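Side-chain contacts in aminotransferase, class III (Deinococcus radiodurans, PDB 3I4J), which probably transfers amino groups between substrates with the help of pyridoxal phosphate: residues 20-23 with 29-32; 376-381 with 422-427; 327-332 with 351-356. The protein carries 1 engineered substitution. All blocks are in the same frame, centred on the assembly; numbering follows the deposited sequence.

Contact 1 of 3, residues 20-23 with 29-32; sequences GVFL and RRYL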
ATOM      1  N   GLY C  20     -11.345  21.883  -5.396  1.00 24.43           N
ATOM      2  CA  GLY C  20     -12.702  21.396  -5.595  1.00 24.10           C
ATOM      3  C   GLY C  20     -12.736  20.246  -6.579  1.00 23.84           C
ATOM      4  O   GLY C  20     -12.065  19.232  -6.377  1.00 23.83           O
ATOM      5  N   VAL C  21     -13.507  20.389  -7.653  1.00 23.36           N
ATOM      6  CA  VAL C  21     -13.588  19.331  -8.649  1.00 23.13           C
ATOM      7  C   VAL C  21     -12.606  19.580  -9.792  1.00 23.09           C
ATOM      8  O   VAL C  21     -12.625  18.873 -10.800  1.00 25.55           O
ATOM      9  CB  VAL C  21     -15.023  19.214  -9.235  1.00 24.01           C
ATOM     10  CG1 VAL C  21     -16.022  18.976  -8.107  1.00 23.59           C
ATOM     11  CG2 VAL C  21     -15.385  20.478 -10.011  1.00 23.34           C
ATOM     12  N   PHE C  22     -11.729  20.567  -9.625  1.00 23.15           N
ATOM     13  CA  PHE C  22     -10.769  20.911 -10.677  1.00 22.74           C
ATOM     14  C   PHE C  22      -9.288  20.643 -10.408  1.00 21.57           C
ATOM     15  O   PHE C  22      -8.823  20.698  -9.272  1.00 22.50           O
ATOM     16  CB  PHE C  22     -10.912  22.392 -11.039  1.00 24.44           C
ATOM     17  CG  PHE C  22     -12.268  22.763 -11.550  1.00 25.68           C
ATOM     18  CD1 PHE C  22     -12.640  22.464 -12.856  1.00 26.85           C
ATOM     19  CD2 PHE C  22     -13.181  23.401 -10.718  1.00 27.08           C
ATOM     20  CE1 PHE C  22     -13.908  22.800 -13.327  1.00 27.55           C
ATOM     21  CE2 PHE C  22     -14.450  23.740 -11.180  1.00 27.97           C
ATOM     22  CZ  PHE C  22     -14.813  23.440 -12.484  1.00 28.84           C
ATOM     23  N   LEU C  23      -8.560  20.378 -11.489  1.00 22.10           N
ATOM     24  CA  LEU C  23      -7.119  20.147 -11.442  1.00 21.97           C
ATOM     25  C   LEU C  23      -6.446  21.148 -12.388  1.00 23.95           C
ATOM     26  O   LEU C  23      -7.012  21.512 -13.422  1.00 25.26           O
ATOM     27  CB  LEU C  23      -6.784  18.722 -11.885  1.00 22.34           C
ATOM     28  CG  LEU C  23      -7.202  17.577 -10.959  1.00 20.17           C
ATOM     29  CD1 LEU C  23      -6.855  16.250 -11.634  1.00 22.50           C
ATOM     30  CD2 LEU C  23      -6.495  17.689  -9.612  1.00 20.12           C
ATOM     31  N   ARG C  29      -3.433  24.955 -17.672  1.00 34.35           N
ATOM     32  CA  ARG C  29      -4.629  24.259 -18.147  1.00 32.92           C
ATOM     33  C   ARG C  29      -5.462  23.800 -16.960  1.00 31.03           C
ATOM     34  O   ARG C  29      -4.918  23.384 -15.931  1.00 29.01           O
ATOM     35  CB  ARG C  29      -4.264  23.032 -18.986  1.00 33.08           C
ATOM     36  CG  ARG C  29      -3.644  23.328 -20.343  1.00 36.74           C
ATOM     37  CD  ARG C  29      -3.670  22.078 -21.205  1.00 38.15           C
ATOM     38  NE  ARG C  29      -5.036  21.586 -21.366  1.00 40.89           N
ATOM     39  CZ  ARG C  29      -5.360  20.411 -21.900  1.00 42.20           C
ATOM     40  NH1 ARG C  29      -4.413  19.589 -22.335  1.00 43.83           N
ATOM     41  NH2 ARG C  29      -6.635  20.055 -21.995  1.00 42.45           N
ATOM     42  N   ARG C  30      -6.782  23.877 -17.101  1.00 29.94           N
ATOM     43  CA  ARG C  30      -7.673  23.450 -16.033  1.00 27.78           C
ATOM     44  C   ARG C  30      -8.497  22.260 -16.511  1.00 27.31           C
ATOM     45  O   ARG C  30      -8.923  22.211 -17.665  1.00 27.13           O
ATOM     46  CB  ARG C  30      -8.612  24.580 -15.611  1.00 28.95           C
ATOM     47  CG  ARG C  30      -9.322  24.292 -14.303  1.00 28.45           C
ATOM     48  CD  ARG C  30     -10.343  25.353 -13.938  1.00 30.41           C
ATOM     49  NE  ARG C  30     -11.494  25.334 -14.830  1.00 31.31           N
ATOM     50  CZ  ARG C  30     -12.650  25.930 -14.561  1.00 33.42           C
ATOM     51  NH1 ARG C  30     -12.801  26.593 -13.426  1.00 35.62           N
ATOM     52  NH2 ARG C  30     -13.660  25.853 -15.420  1.00 34.67           N
ATOM     53  N   TYR C  31      -8.713  21.306 -15.610  1.00 24.76           N
ATOM     54  CA  TYR C  31      -9.470  20.100 -15.921  1.00 24.27           C
ATOM     55  C   TYR C  31     -10.553  19.857 -14.874  1.00 25.16           C
ATOM     56  O   TYR C  31     -10.352  20.109 -13.687  1.00 25.64           O
ATOM     57  CB  TYR C  31      -8.553  18.877 -15.907  1.00 24.59           C
ATOM     58  CG  TYR C  31      -7.311  18.967 -16.756  1.00 24.64           C
ATOM     59  CD1 TYR C  31      -7.256  18.356 -18.005  1.00 25.43           C
ATOM     60  CD2 TYR C  31      -6.162  19.606 -16.281  1.00 25.50           C
ATOM     61  CE1 TYR C  31      -6.089  18.366 -18.763  1.00 26.44           C
ATOM     62  CE2 TYR C  31      -4.985  19.622 -17.035  1.00 24.52           C
ATOM     63  CZ  TYR C  31      -4.957  18.998 -18.271  1.00 25.36           C
ATOM     64  OH  TYR C  31      -3.799  18.975 -19.010  1.00 28.03           O
ATOM     65  N   LEU C  32     -11.700  19.359 -15.319  1.00 24.30           N
ATOM     66  CA  LEU C  32     -12.776  19.018 -14.402  1.00 23.30           C
ATOM     67  C   LEU C  32     -12.518  17.529 -14.162  1.00 22.75           C
ATOM     68  O   LEU C  32     -12.443  16.751 -15.111  1.00 22.44           O
ATOM     69  CB  LEU C  32     -14.145  19.238 -15.058  1.00 24.26           C
ATOM     70  CG  LEU C  32     -15.376  19.248 -14.138  1.00 24.30           C
ATOM     71  CD1 LEU C  32     -16.569  19.821 -14.898  1.00 26.61           C
ATOM     72  CD2 LEU C  32     -15.683  17.843 -13.637  1.00 25.02           C
TER

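Contact 2 of 3, residues 376-381 with 422-427; sequences GAAALK and AGALED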
ATOM      1  N   GLY C 376     -12.029   9.408 -24.514  1.00 42.73           N
ATOM      2  CA  GLY C 376     -11.344   9.850 -23.314  1.00 40.37           C
ATOM      3  C   GLY C 376     -10.274  10.870 -23.650  1.00 39.49           C
ATOM      4  O   GLY C 376     -10.118  11.876 -22.957  1.00 38.82           O
ATOM      5  N   ALA C 377      -9.536  10.611 -24.725  1.00 38.32           N
ATOM      6  CA  ALA C 377      -8.477  11.513 -25.161  1.00 36.45           C
ATOM      7  C   ALA C 377      -9.084  12.843 -25.590  1.00 35.85           C
ATOM      8  O   ALA C 377      -8.561  13.910 -25.259  1.00 35.77           O
ATOM      9  CB  ALA C 377      -7.702  10.891 -26.318  1.00 36.34           C
ATOM     10  N   ALA C 378     -10.191  12.773 -26.325  1.00 35.07           N
ATOM     11  CA  ALA C 378     -10.874  13.971 -26.797  1.00 34.68           C
ATOM     12  C   ALA C 378     -11.396  14.767 -25.607  1.00 34.70           C
ATOM     13  O   ALA C 378     -11.352  15.999 -25.605  1.00 34.05           O
ATOM     14  CB  ALA C 378     -12.022  13.592 -27.726  1.00 34.15           C
ATOM     15  N   ALA C 379     -11.885  14.056 -24.594  1.00 34.28           N
ATOM     16  CA  ALA C 379     -12.400  14.697 -23.391  1.00 33.94           C
ATOM     17  C   ALA C 379     -11.262  15.430 -22.686  1.00 34.17           C
ATOM     18  O   ALA C 379     -11.411  16.578 -22.262  1.00 33.68           O
ATOM     19  CB  ALA C 379     -13.004  13.654 -22.460  1.00 33.14           C
ATOM     20  N   LEU C 380     -10.121  14.760 -22.566  1.00 34.29           N
ATOM     21  CA  LEU C 380      -8.963  15.353 -21.912  1.00 34.87           C
ATOM     22  C   LEU C 380      -8.586  16.640 -22.638  1.00 34.73           C
ATOM     23  O   LEU C 380      -8.330  17.666 -22.010  1.00 34.36           O
ATOM     24  CB  LEU C 380      -7.780  14.379 -21.927  1.00 34.40           C
ATOM     25  CG  LEU C 380      -6.552  14.813 -21.122  1.00 34.37           C
ATOM     26  CD1 LEU C 380      -6.927  14.941 -19.658  1.00 34.45           C
ATOM     27  CD2 LEU C 380      -5.434  13.798 -21.294  1.00 37.28           C
ATOM     28  N   LYS C 381      -8.566  16.571 -23.967  1.00 36.10           N
ATOM     29  CA  LYS C 381      -8.232  17.715 -24.809  1.00 37.29           C
ATOM     30  C   LYS C 381      -9.102  18.911 -24.431  1.00 37.16           C
ATOM     31  O   LYS C 381      -8.629  20.049 -24.397  1.00 37.39           O
ATOM     32  CB  LYS C 381      -8.463  17.362 -26.279  1.00 40.20           C
ATOM     33  CG  LYS C 381      -7.382  17.847 -27.235  1.00 43.70           C
ATOM     34  CD  LYS C 381      -6.081  17.088 -27.016  1.00 45.89           C
ATOM     35  CE  LYS C 381      -5.067  17.386 -28.112  1.00 47.54           C
ATOM     36  NZ  LYS C 381      -4.707  18.831 -28.179  1.00 48.29           N
ATOM     37  N   ALA C 422     -20.190  16.213 -24.002  1.00 28.63           N
ATOM     38  CA  ALA C 422     -20.893  16.363 -25.271  1.00 28.76           C
ATOM     39  C   ALA C 422     -19.902  16.799 -26.347  1.00 29.53           C
ATOM     40  O   ALA C 422     -19.980  16.361 -27.493  1.00 30.01           O
ATOM     41  CB  ALA C 422     -22.014  17.386 -25.133  1.00 29.75           C
ATOM     42  N   GLY C 423     -18.962  17.659 -25.967  1.00 30.01           N
ATOM     43  CA  GLY C 423     -17.964  18.119 -26.916  1.00 28.68           C
ATOM     44  C   GLY C 423     -17.059  16.989 -27.367  1.00 29.44           C
ATOM     45  O   GLY C 423     -16.727  16.883 -28.550  1.00 29.40           O
ATOM     46  N   ALA C 424     -16.652  16.146 -26.419  1.00 27.72           N
ATOM     47  CA  ALA C 424     -15.787  15.010 -26.714  1.00 29.55           C
ATOM     48  C   ALA C 424     -16.504  14.036 -27.640  1.00 30.79           C
ATOM     49  O   ALA C 424     -15.919  13.525 -28.598  1.00 31.33           O
ATOM     50  CB  ALA C 424     -15.388  14.302 -25.416  1.00 27.15           C
ATOM     51  N   LEU C 425     -17.774  13.774 -27.346  1.00 31.78           N
ATOM     52  CA  LEU C 425     -18.569  12.867 -28.167  1.00 34.41           C
ATOM     53  C   LEU C 425     -18.700  13.443 -29.574  1.00 35.82           C
ATOM     54  O   LEU C 425     -18.665  12.708 -30.560  1.00 37.21           O
ATOM     55  CB  LEU C 425     -19.955  12.666 -27.547  1.00 34.56           C
ATOM     56  CG  LEU C 425     -19.996  11.862 -26.244  1.00 35.26           C
ATOM     57  CD1 LEU C 425     -21.386  11.933 -25.623  1.00 34.38           C
ATOM     58  CD2 LEU C 425     -19.608  10.419 -26.529  1.00 34.71           C
ATOM     59  N   GLU C 426     -18.845  14.762 -29.658  1.00 36.94           N
ATOM     60  CA  GLU C 426     -18.964  15.439 -30.943  1.00 39.88           C
ATOM     61  C   GLU C 426     -17.667  15.302 -31.744  1.00 41.42           C
ATOM     62  O   GLU C 426     -17.696  15.032 -32.943  1.00 40.76           O
ATOM     63  CB  GLU C 426     -19.288  16.921 -30.727  1.00 40.95           C
ATOM     64  CG  GLU C 426     -19.210  17.790 -31.981  1.00 44.50           C
ATOM     65  CD  GLU C 426     -20.205  17.382 -33.050  1.00 46.80           C
ATOM     66  OE1 GLU C 426     -21.411  17.289 -32.739  1.00 47.53           O
ATOM     67  OE2 GLU C 426     -19.783  17.157 -34.205  1.00 49.48           O
ATOM     68  N   ASP C 427     -16.532  15.484 -31.074  1.00 42.98           N
ATOM     69  CA  ASP C 427     -15.236  15.381 -31.739  1.00 44.47           C
ATOM     70  C   ASP C 427     -15.010  13.998 -32.347  1.00 45.72           C
ATOM     71  O   ASP C 427     -14.593  13.875 -33.499  1.00 46.05           O
ATOM     72  CB  ASP C 427     -14.090  15.678 -30.759  1.00 44.41           C
ATOM     73  CG  ASP C 427     -14.214  17.038 -30.097  1.00 43.85           C
ATOM     74  OD1 ASP C 427     -14.614  18.004 -30.777  1.00 42.59           O
ATOM     75  OD2 ASP C 427     -13.890  17.143 -28.893  1.00 43.96           O
TER

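Contact 3 of 3, residues 327-332 with 351-356; sequences AQLLAG and LLLGVV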
ATOM      1  N   ALA C 327     -28.469  11.735  -9.755  1.00 24.82           N
ATOM      2  CA  ALA C 327     -29.702  11.732 -10.537  1.00 24.45           C
ATOM      3  C   ALA C 327     -29.590  12.749 -11.673  1.00 24.90           C
ATOM      4  O   ALA C 327     -29.958  12.468 -12.819  1.00 24.46           O
ATOM      5  CB  ALA C 327     -30.896  12.070  -9.637  1.00 25.21           C
ATOM      6  N   GLN C 328     -29.070  13.928 -11.354  1.00 25.28           N
ATOM      7  CA  GLN C 328     -28.901  14.981 -12.349  1.00 24.58           C
ATOM      8  C   GLN C 328     -27.957  14.546 -13.466  1.00 23.64           C
ATOM      9  O   GLN C 328     -28.255  14.719 -14.646  1.00 23.90           O
ATOM     10  CB  GLN C 328     -28.349  16.254 -11.694  1.00 26.12           C
ATOM     11  CG  GLN C 328     -28.011  17.350 -12.697  1.00 26.04           C
ATOM     12  CD  GLN C 328     -27.271  18.516 -12.075  1.00 26.08           C
ATOM     13  OE1 GLN C 328     -26.810  18.439 -10.935  1.00 27.85           O
ATOM     14  NE2 GLN C 328     -27.138  19.599 -12.830  1.00 26.93           N
ATOM     15  N   LEU C 329     -26.813  13.981 -13.095  1.00 24.04           N
ATOM     16  CA  LEU C 329     -25.847  13.549 -14.099  1.00 24.06           C
ATOM     17  C   LEU C 329     -26.407  12.415 -14.959  1.00 22.82           C
ATOM     18  O   LEU C 329     -26.236  12.418 -16.176  1.00 24.47           O
ATOM     19  CB  LEU C 329     -24.536  13.134 -13.419  1.00 23.34           C
ATOM     20  CG  LEU C 329     -23.314  12.805 -14.289  1.00 24.56           C
ATOM     21  CD1 LEU C 329     -23.155  13.826 -15.409  1.00 26.06           C
ATOM     22  CD2 LEU C 329     -22.071  12.793 -13.400  1.00 23.99           C
ATOM     23  N   LEU C 330     -27.086  11.457 -14.337  1.00 21.69           N
ATOM     24  CA  LEU C 330     -27.665  10.344 -15.089  1.00 22.97           C
ATOM     25  C   LEU C 330     -28.679  10.870 -16.106  1.00 23.04           C
ATOM     26  O   LEU C 330     -28.705  10.425 -17.252  1.00 22.28           O
ATOM     27  CB  LEU C 330     -28.358   9.352 -14.145  1.00 23.61           C
ATOM     28  CG  LEU C 330     -29.138   8.224 -14.837  1.00 24.51           C
ATOM     29  CD1 LEU C 330     -28.213   7.434 -15.759  1.00 25.51           C
ATOM     30  CD2 LEU C 330     -29.756   7.308 -13.782  1.00 26.15           C
ATOM     31  N   ALA C 331     -29.509  11.821 -15.681  1.00 24.00           N
ATOM     32  CA  ALA C 331     -30.519  12.400 -16.562  1.00 24.75           C
ATOM     33  C   ALA C 331     -29.829  13.072 -17.743  1.00 25.11           C
ATOM     34  O   ALA C 331     -30.312  13.013 -18.875  1.00 24.34           O
ATOM     35  CB  ALA C 331     -31.366  13.414 -15.795  1.00 25.92           C
ATOM     36  N   GLY C 332     -28.691  13.705 -17.470  1.00 25.69           N
ATOM     37  CA  GLY C 332     -27.944  14.374 -18.518  1.00 24.91           C
ATOM     38  C   GLY C 332     -27.376  13.406 -19.538  1.00 24.18           C
ATOM     39  O   GLY C 332     -27.391  13.678 -20.741  1.00 25.15           O
ATOM     40  N   LEU C 351     -23.314   8.582  -7.633  1.00 20.98           N
ATOM     41  CA  LEU C 351     -22.339   9.188  -8.529  1.00 21.18           C
ATOM     42  C   LEU C 351     -21.333   8.207  -9.126  1.00 21.00           C
ATOM     43  O   LEU C 351     -20.158   8.528  -9.317  1.00 20.98           O
ATOM     44  CB  LEU C 351     -21.617  10.354  -7.841  1.00 21.04           C
ATOM     45  CG  LEU C 351     -22.378  11.690  -7.912  1.00 20.65           C
ATOM     46  CD1 LEU C 351     -21.691  12.746  -7.048  1.00 21.90           C
ATOM     47  CD2 LEU C 351     -22.454  12.151  -9.367  1.00 20.45           C
ATOM     48  N   LEU C 352     -21.808   6.995  -9.396  1.00 20.40           N
ATOM     49  CA  LEU C 352     -21.007   5.972 -10.056  1.00 20.14           C
ATOM     50  C   LEU C 352     -21.845   5.703 -11.305  1.00 20.86           C
ATOM     51  O   LEU C 352     -22.917   5.104 -11.226  1.00 20.91           O
ATOM     52  CB  LEU C 352     -20.889   4.710  -9.197  1.00 20.78           C
ATOM     53  CG  LEU C 352     -20.175   3.531  -9.866  1.00 22.44           C
ATOM     54  CD1 LEU C 352     -18.877   4.009 -10.484  1.00 25.54           C
ATOM     55  CD2 LEU C 352     -19.909   2.431  -8.846  1.00 24.36           C
ATOM     56  N   LEU C 353     -21.374   6.175 -12.454  1.00 22.56           N
ATOM     57  CA  LEU C 353     -22.132   6.012 -13.688  1.00 22.08           C
ATOM     58  C   LEU C 353     -21.315   5.378 -14.797  1.00 23.02           C
ATOM     59  O   LEU C 353     -20.086   5.376 -14.752  1.00 23.47           O
ATOM     60  CB  LEU C 353     -22.662   7.370 -14.161  1.00 21.82           C
ATOM     61  CG  LEU C 353     -23.478   8.185 -13.151  1.00 23.22           C
ATOM     62  CD1 LEU C 353     -22.564   9.152 -12.398  1.00 21.35           C
ATOM     63  CD2 LEU C 353     -24.569   8.950 -13.882  1.00 22.58           C
ATOM     64  N   GLY C 354     -22.008   4.846 -15.799  1.00 21.80           N
ATOM     65  CA  GLY C 354     -21.317   4.215 -16.905  1.00 23.49           C
ATOM     66  C   GLY C 354     -22.007   4.447 -18.230  1.00 24.61           C
ATOM     67  O   GLY C 354     -23.229   4.602 -18.295  1.00 25.83           O
ATOM     68  N   VAL C 355     -21.208   4.487 -19.289  1.00 25.90           N
ATOM     69  CA  VAL C 355     -21.711   4.681 -20.642  1.00 26.06           C
ATOM     70  C   VAL C 355     -21.102   3.593 -21.507  1.00 27.28           C
ATOM     71  O   VAL C 355     -19.879   3.457 -21.575  1.00 25.84           O
ATOM     72  CB  VAL C 355     -21.294   6.066 -21.208  1.00 26.34           C
ATOM     73  CG1 VAL C 355     -21.762   6.205 -22.656  1.00 27.86           C
ATOM     74  CG2 VAL C 355     -21.887   7.174 -20.359  1.00 26.12           C
ATOM     75  N   VAL C 356     -21.956   2.796 -22.142  1.00 26.62           N
ATOM     76  CA  VAL C 356     -21.492   1.730 -23.019  1.00 28.69           C
ATOM     77  C   VAL C 356     -21.605   2.252 -24.446  1.00 28.54           C
ATOM     78  O   VAL C 356     -22.667   2.720 -24.860  1.00 28.02           O
ATOM     79  CB  VAL C 356     -22.353   0.464 -22.854  1.00 29.40           C
ATOM     80  CG1 VAL C 356     -21.867  -0.626 -23.800  1.00 30.69           C
ATOM     81  CG2 VAL C 356     -22.293  -0.009 -21.410  1.00 28.56           C
TER

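Contact 1 of 3, residues 20-23 with 29-32
Arg30 lays its side chain over one face of the Phe22 ring across a short antiparallel beta hairpin. Its CB starts beside Leu23 O, and Arg30 CG passes Leu23 O at 3.7 Å. With CG anti to the backbone N (chi1 -166°), the chain is directed across to Phe22 on the partner strand, and Arg30 CD comes within 3.8 Å of Phe22 CD1. A bend at chi3 (69°) then turns the guanidinium flat: Arg30 NE rides above Phe22 CD1, Arg30 CZ sits 3.6 Å from Phe22 CE1, and Arg30 NH1 stands over the ring centre. The two planes are only 9° apart and Arg30 CZ is 3.9 Å from the Phe22 ring centroid, which qualifies as both a stack and a cation-pi interaction. The opposite face of the ring carries Val21 CG2, off toward the rim, while Phe22 CE1 approaches Leu32 CG at 3.9 Å. Were Phe22 an alanine, the Arg30 guanidinium would probably lose the surface it stacks on and be set free to turn, and a gap would open beside Val21 and Leu32. Beneath these side chains Leu23 and Tyr31 form a hydrogen-bonded pair: Leu23 N reaches Tyr31 O at 2.8 Å, and Tyr31 N reaches Leu23 O at 2.8 Å. Leu23 O also meets the edge of the Tyr31 ring. Phe22 and Leu32, the neighbouring non-hydrogen-bonded pair, share the other face of the sheet. Helix 411-428 runs along that face, where Glu413 touches Val21 and Phe22, and Leu417 and Leu420 meet Leu32. On the Leu23 and Tyr31 face, Phe69 of the second subunit packs edge-to-face on the Tyr31 ring and also touches Leu23, so the hairpin is placed between a helix of its own chain and the subunit interface.

Contact 2 of 3, residues 376-381 with 422-427
The methyl group of Ala424 points toward helix 376-381 and meets it beside Ala378 and Ala379. Ala424 CB lies 3.6 Å from Ala379 N, so it rests on the helix backbone as well as on side chains. The two methyls it meets are placed differently: Ala378 CB is directed at the other helix and stands 4.1 Å from Ala424 CB, whereas Ala379 CB is turned to the flank and comes to 3.9 Å of the same methyl. Ala424 CB therefore makes contact with both methyls and with the backbone linking them. Residues this small let the segment axes come to 8.2 Å at an angle of 126° between their N-to-C directions, and the nearest CA atoms, of Ala379 and Ala424, are 4.8 Å apart. At the exposed edge, one helical turn on from Gly423, Asp427 brings OD2 to 4.2 Å from Ala378 CB. Its CG is anti to the carbonyl carbon (chi1 -57°), which carries OD2 back over its own helix. Both helices belong to the C-terminal part of the chain, which in this family usually contributes, with the N-terminal part, to a small domain, and the contact joins two of its helices. Chemically, it is an apolar crossing of three methyl groups, with no hydrogen bond between the segments. The one polar side chain at its edge, Asp427, is satisfied to the side: Asp427 OD2 forms a salt bridge with Arg382 NE, just beyond the first segment. The 2.9 Å approach of Asp427 OD2 to Gly423 O is not a hydrogen bond, both atoms being acceptors. Proximity here thus rests on small residues and van der Waals contact.

Contact 3 of 3, residues 327-332 with 351-356
Leu351 opens the approach to helix 327-332 by bringing its CD2 to 4.1 Å from Leu329 CD2, the two side chains crossing at about a right angle. Its CB leaves the backbone to the flank of the helix, and the branch at the tip makes the contact. Leu352, next in line, is turned to the other face of the strand. Leu353 turns back to the helix and does most of the touching, burying more surface here than any other residue. With CG anti to the carbonyl carbon (chi1 -54°), its two methyls divide the work. Leu353 CD1 comes within 3.8 Å of Leu329 CD2, while Leu353 CD2 meets the next helix residue, 3.6 Å from Leu330 N and 3.8 Å from Leu330 CB. The branch thus straddles the junction of Leu329 and Leu330, one methyl on a side chain and the other on the backbone and CB of Leu330. Its chi2 of 93° departs from the usual staggered positions, so fitting both methyls against the helix may cost some torsional strain. The helix answers with Leu329, which carries CD2 down between Leu351 and Leu353. Leu330 contributes mainly its CB and backbone. No hydrogen bond crosses, so the evidence is for a purely apolar helix-on-sheet contact. Beyond Leu353 the strand departs from these helix residues. It is the middle strand of a three-stranded antiparallel sheet, pairing through Gly354 with Arg347 on strand 343-349 and through Leu353 with Leu403 on strand 400-403. Helix 318-339 covers this sheet, Leu330 also touching Val346, and Leu329 reaches on to Val414, Leu417 and Leu418 of helix 411-428, with Pro405 beside both Leu329 and Leu351.

Overall arrangement
From the N terminus, contact 1 comes first and closes a tight hairpin, with only five residues between its segments. Contact 3 follows, folding strand 352-357 back onto helix 318-339 after a span that includes strand 343-349. Contact 2 comes last, its forty intervening residues bringing helix 411-428 near the C terminus against helix 372-382. The three loops run in series and neither nest nor cross. Contacts 1 and 2 touch through Arg29 NH2, which probably hydrogen-bonds Leu380 O; contact 3 stays about 6 Å from contact 2 at the nearest atoms. Helix 411-428 unites them: its Leu417 meets both Leu32 and Leu329, tying the N-terminal hairpin to the C-terminal sheet and helices.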